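Local coordinates for protein protease Do-like 2, chloroplastic (Arabidopsis thaliana, PDB 4FLN) that cleaves photodamaged D1 protein of plant photosystem II as a chloroplast serine protease carrying PDZ domains, here in its hexameric resting state, at residues P356-H364 and R405-I416. Residues are numbered along the deposited sequence; the frame is centred on the assembly and turned at random.
Sequences PRVHLVPYH and RYSVARFRGEQI
L360 drives its isobutyl group into the bend of residues 405-416 and touches both limbs of that loop. Its CG lies anti to the backbone N (chi1 171°), beside the carbonyl carbon and pointed at the loop, and the turn about chi2 (58°) spreads the two methyls: CD2 reaches S407 and I416, while CD1 turns to the limb of E414 and Q415. There the leucine crosses the extended E414 chain at a slant, with CD1 3.8 Å from E414 CG. I416 crosses the leucine at about a right angle, and its CD1 is 3.9 Å from L360 CD2. The same I416 CD1 also meets V361 CG2 at 3.7 Å, so this one methyl serves two consecutive residues. On the other flank V358 CG1 rests on A409 CB at 3.7 Å. No direct hydrogen bond joins the segments; a water bridges them instead, donating to L360 O at 2.6 Å and accepting from I416 N.

The loop that receives L360 is braced from within. R410 N donates to E414 OE1 at 2.6 Å, meeting the oxygen nearly along its C-O bond, while E414 OE2 stands over one face of the R410 guanidinium and contributes charge attraction alone. A type II turn from F411 to E414 closes the loop, with F411 bearing a cation-pi contact from R448. S407 OG makes a weak hydrogen bond to the backbone of a bound peptide.

Residues 356-364 form the linker from strand 346-353 of the first PDZ domain toward strand 373-375 of the second. The linker packs where helix 398-406 ends and the chain leads into strand 417-422, with E385 of helix 385-391 bonded to the P362 backbone and salt-bridged to R405.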
loop_
_atom_site.group_PDB
_atom_site.type_symbol
_atom_site.label_atom_id
_atom_site.label_comp_id
_atom_site.label_asym_id
_atom_site.label_seq_id
_atom_site.Cartn_x
_atom_site.Cartn_y
_atom_site.Cartn_z
ATOM N N PRO B 356 -40.159 17.940 4.844
ATOM C CA PRO B 356 -38.911 17.240 4.537
ATOM C C PRO B 356 -37.780 18.232 4.338
ATOM O O PRO B 356 -38.024 19.351 3.908
ATOM C CB PRO B 356 -39.226 16.512 3.226
ATOM C CG PRO B 356 -40.511 17.064 2.744
ATOM C CD PRO B 356 -41.243 17.546 3.934
ATOM N N ARG B 357 -36.561 17.827 4.671
ATOM C CA ARG B 357 -35.414 18.716 4.564
ATOM C C ARG B 357 -35.260 19.256 3.146
ATOM O O ARG B 357 -35.461 18.528 2.174
ATOM C CB ARG B 357 -34.144 17.983 4.976
ATOM C CG ARG B 357 -33.065 18.896 5.502
ATOM C CD ARG B 357 -32.328 18.252 6.664
ATOM N NE ARG B 357 -31.498 19.225 7.362
ATOM C CZ ARG B 357 -30.260 19.538 6.998
ATOM N NH1 ARG B 357 -29.714 18.947 5.946
ATOM N NH2 ARG B 357 -29.565 20.436 7.684
ATOM N N VAL B 358 -34.908 20.538 3.044
ATOM C CA VAL B 358 -34.563 21.165 1.769
ATOM C C VAL B 358 -33.036 21.209 1.615
ATOM O O VAL B 358 -32.349 21.934 2.337
ATOM C CB VAL B 358 -35.126 22.601 1.692
ATOM C CG1 VAL B 358 -34.632 23.322 0.444
ATOM C CG2 VAL B 358 -36.642 22.578 1.739
ATOM N N HIS B 359 -32.506 20.435 0.674
ATOM C CA HIS B 359 -31.061 20.313 0.515
ATOM C C HIS B 359 -30.508 21.232 -0.572
ATOM O O HIS B 359 -30.745 21.014 -1.756
ATOM C CB HIS B 359 -30.705 18.874 0.167
ATOM C CG HIS B 359 -30.832 17.923 1.310
ATOM N ND1 HIS B 359 -29.852 17.782 2.271
ATOM C CD2 HIS B 359 -31.813 17.048 1.637
ATOM C CE1 HIS B 359 -30.230 16.869 3.148
ATOM N NE2 HIS B 359 -31.415 16.409 2.787
ATOM N N LEU B 360 -29.742 22.238 -0.174
ATOM C CA LEU B 360 -29.184 23.196 -1.126
ATOM C C LEU B 360 -28.350 22.473 -2.175
ATOM O O LEU B 360 -28.464 22.736 -3.371
ATOM C CB LEU B 360 -28.336 24.226 -0.392
ATOM C CG LEU B 360 -27.523 25.156 -1.284
ATOM C CD1 LEU B 360 -28.447 25.903 -2.225
ATOM C CD2 LEU B 360 -26.684 26.121 -0.439
ATOM N N VAL B 361 -27.508 21.559 -1.710
ATOM C CA VAL B 361 -26.782 20.664 -2.585
ATOM C C VAL B 361 -27.414 19.294 -2.388
ATOM O O VAL B 361 -27.154 18.618 -1.394
ATOM C CB VAL B 361 -25.297 20.607 -2.171
ATOM C CG1 VAL B 361 -24.549 19.552 -2.966
ATOM C CG2 VAL B 361 -24.647 21.978 -2.314
ATOM N N PRO B 362 -28.238 18.867 -3.350
ATOM C CA PRO B 362 -29.055 17.661 -3.187
ATOM C C PRO B 362 -28.255 16.374 -3.308
ATOM O O PRO B 362 -27.252 16.339 -4.013
ATOM C CB PRO B 362 -30.057 17.768 -4.342
ATOM C CG PRO B 362 -29.354 18.541 -5.368
ATOM C CD PRO B 362 -28.529 19.555 -4.617
ATOM N N TYR B 363 -28.678 15.341 -2.591
ATOM C CA TYR B 363 -28.136 14.000 -2.780
ATOM C C TYR B 363 -28.814 13.249 -3.925
ATOM O O TYR B 363 -28.178 12.459 -4.616
ATOM C CB TYR B 363 -28.233 13.193 -1.482
ATOM C CG TYR B 363 -27.329 13.706 -0.382
ATOM C CD1 TYR B 363 -26.082 13.135 -0.159
ATOM C CD2 TYR B 363 -27.714 14.773 0.425
ATOM C CE1 TYR B 363 -25.244 13.606 0.842
ATOM C CE2 TYR B 363 -26.882 15.254 1.430
ATOM C CZ TYR B 363 -25.647 14.664 1.632
ATOM O OH TYR B 363 -24.810 15.127 2.624
ATOM N N HIS B 364 -30.116 13.477 -4.093
ATOM C CA HIS B 364 -30.946 12.622 -4.947
ATOM C C HIS B 364 -31.210 13.055 -6.407
ATOM O O HIS B 364 -31.677 12.245 -7.208
ATOM C CB HIS B 364 -32.259 12.303 -4.207
ATOM C CG HIS B 364 -33.400 11.929 -5.103
ATOM N ND1 HIS B 364 -33.304 10.954 -6.072
ATOM C CD2 HIS B 364 -34.672 12.396 -5.168
ATOM C CE1 HIS B 364 -34.462 10.841 -6.700
ATOM N NE2 HIS B 364 -35.309 11.706 -6.170
ATOM N N ARG B 405 -21.000 21.384 2.349
ATOM C CA ARG B 405 -21.163 20.770 3.666
ATOM C C ARG B 405 -21.888 21.652 4.696
ATOM O O ARG B 405 -22.694 21.160 5.485
ATOM C CB ARG B 405 -19.810 20.303 4.216
ATOM C CG ARG B 405 -19.025 19.408 3.259
ATOM C CD ARG B 405 -19.683 18.046 3.086
ATOM N NE ARG B 405 -19.557 17.544 1.719
ATOM C CZ ARG B 405 -20.161 16.448 1.263
ATOM N NH1 ARG B 405 -20.936 15.725 2.067
ATOM N NH2 ARG B 405 -19.990 16.075 0.003
ATOM N N TYR B 406 -21.546 22.942 4.700
ATOM C CA TYR B 406 -21.952 23.879 5.758
ATOM C C TYR B 406 -23.125 24.829 5.467
ATOM O O TYR B 406 -23.506 25.629 6.322
ATOM C CB TYR B 406 -20.735 24.692 6.227
ATOM C CG TYR B 406 -19.689 23.864 6.945
ATOM C CD1 TYR B 406 -18.987 24.376 8.028
ATOM C CD2 TYR B 406 -19.418 22.563 6.548
ATOM C CE1 TYR B 406 -18.040 23.614 8.684
ATOM C CE2 TYR B 406 -18.480 21.794 7.195
ATOM C CZ TYR B 406 -17.790 22.322 8.262
ATOM O OH TYR B 406 -16.849 21.544 8.903
ATOM N N SER B 407 -23.685 24.770 4.268
ATOM C CA SER B 407 -24.652 25.790 3.868
ATOM C C SER B 407 -26.095 25.297 3.735
ATOM O O SER B 407 -26.347 24.161 3.339
ATOM C CB SER B 407 -24.206 26.469 2.576
ATOM O OG SER B 407 -25.231 27.313 2.095
ATOM N N VAL B 408 -27.039 26.174 4.062
ATOM C CA VAL B 408 -28.454 25.831 3.999
ATOM C C VAL B 408 -29.157 26.674 2.945
ATOM O O VAL B 408 -28.695 27.752 2.603
ATOM C CB VAL B 408 -29.162 26.049 5.357
ATOM C CG1 VAL B 408 -28.429 25.317 6.456
ATOM C CG2 VAL B 408 -29.261 27.528 5.674
ATOM N N ALA B 409 -30.268 26.170 2.426
ATOM C CA ALA B 409 -31.080 26.927 1.482
ATOM C C ALA B 409 -31.682 28.173 2.141
ATOM O O ALA B 409 -32.306 28.077 3.194
ATOM C CB ALA B 409 -32.184 26.040 0.915
ATOM N N ARG B 410 -31.488 29.337 1.520
ATOM C CA ARG B 410 -32.078 30.591 2.003
ATOM C C ARG B 410 -33.530 30.765 1.550
ATOM O O ARG B 410 -34.285 31.543 2.137
ATOM C CB ARG B 410 -31.253 31.802 1.551
ATOM C CG ARG B 410 -29.866 31.901 2.166
ATOM C CD ARG B 410 -29.098 33.080 1.590
ATOM N NE ARG B 410 -29.095 33.055 0.128
ATOM C CZ ARG B 410 -28.032 33.307 -0.632
ATOM N NH1 ARG B 410 -26.862 33.610 -0.078
ATOM N NH2 ARG B 410 -28.141 33.252 -1.955
ATOM N N PHE B 411 -33.908 30.052 0.494
ATOM C CA PHE B 411 -35.287 30.049 0.009
ATOM C C PHE B 411 -35.523 28.786 -0.809
ATOM O O PHE B 411 -34.567 28.114 -1.203
ATOM C CB PHE B 411 -35.564 31.289 -0.834
ATOM C CG PHE B 411 -34.573 31.494 -1.942
ATOM C CD1 PHE B 411 -34.716 30.829 -3.149
ATOM C CD2 PHE B 411 -33.493 32.343 -1.776
ATOM C CE1 PHE B 411 -33.802 31.012 -4.169
ATOM C CE2 PHE B 411 -32.578 32.528 -2.797
ATOM C CZ PHE B 411 -32.736 31.863 -3.993
ATOM N N ARG B 412 -36.784 28.445 -1.052
ATOM C CA ARG B 412 -37.073 27.238 -1.819
ATOM C C ARG B 412 -36.579 27.454 -3.240
ATOM O O ARG B 412 -36.654 28.560 -3.754
ATOM C CB ARG B 412 -38.564 26.910 -1.794
ATOM N N GLY B 413 -36.042 26.408 -3.859
ATOM C CA GLY B 413 -35.569 26.497 -5.231
ATOM C C GLY B 413 -34.146 27.007 -5.430
ATOM O O GLY B 413 -33.647 27.051 -6.553
ATOM N N GLU B 414 -33.478 27.391 -4.349
ATOM C CA GLU B 414 -32.106 27.870 -4.456
ATOM C C GLU B 414 -31.154 26.745 -4.863
ATOM O O GLU B 414 -31.321 25.593 -4.467
ATOM C CB GLU B 414 -31.646 28.517 -3.148
ATOM C CG GLU B 414 -30.254 29.121 -3.211
ATOM C CD GLU B 414 -29.735 29.552 -1.849
ATOM O OE1 GLU B 414 -30.502 29.457 -0.871
ATOM O OE2 GLU B 414 -28.562 29.980 -1.750
ATOM N N GLN B 415 -30.164 27.093 -5.675
ATOM C CA GLN B 415 -29.106 26.173 -6.046
ATOM C C GLN B 415 -27.799 26.918 -6.001
ATOM O O GLN B 415 -27.769 28.142 -5.955
ATOM C CB GLN B 415 -29.293 25.645 -7.466
ATOM C CG GLN B 415 -30.457 24.713 -7.664
ATOM C CD GLN B 415 -30.600 24.283 -9.108
ATOM O OE1 GLN B 415 -30.243 25.023 -10.019
ATOM N NE2 GLN B 415 -31.122 23.080 -9.326
ATOM N N ILE B 416 -26.717 26.156 -6.002
ATOM C CA ILE B 416 -25.399 26.683 -6.255
ATOM C C ILE B 416 -25.143 26.294 -7.699
ATOM O O ILE B 416 -25.173 25.110 -8.051
ATOM C CB ILE B 416 -24.334 26.034 -5.339
ATOM C CG1 ILE B 416 -24.653 26.294 -3.870
ATOM C CG2 ILE B 416 -22.955 26.566 -5.652
ATOM C CD1 ILE B 416 -23.738 25.562 -2.921
HETATM O O HOH W 1 -26.949 23.203 -5.479
#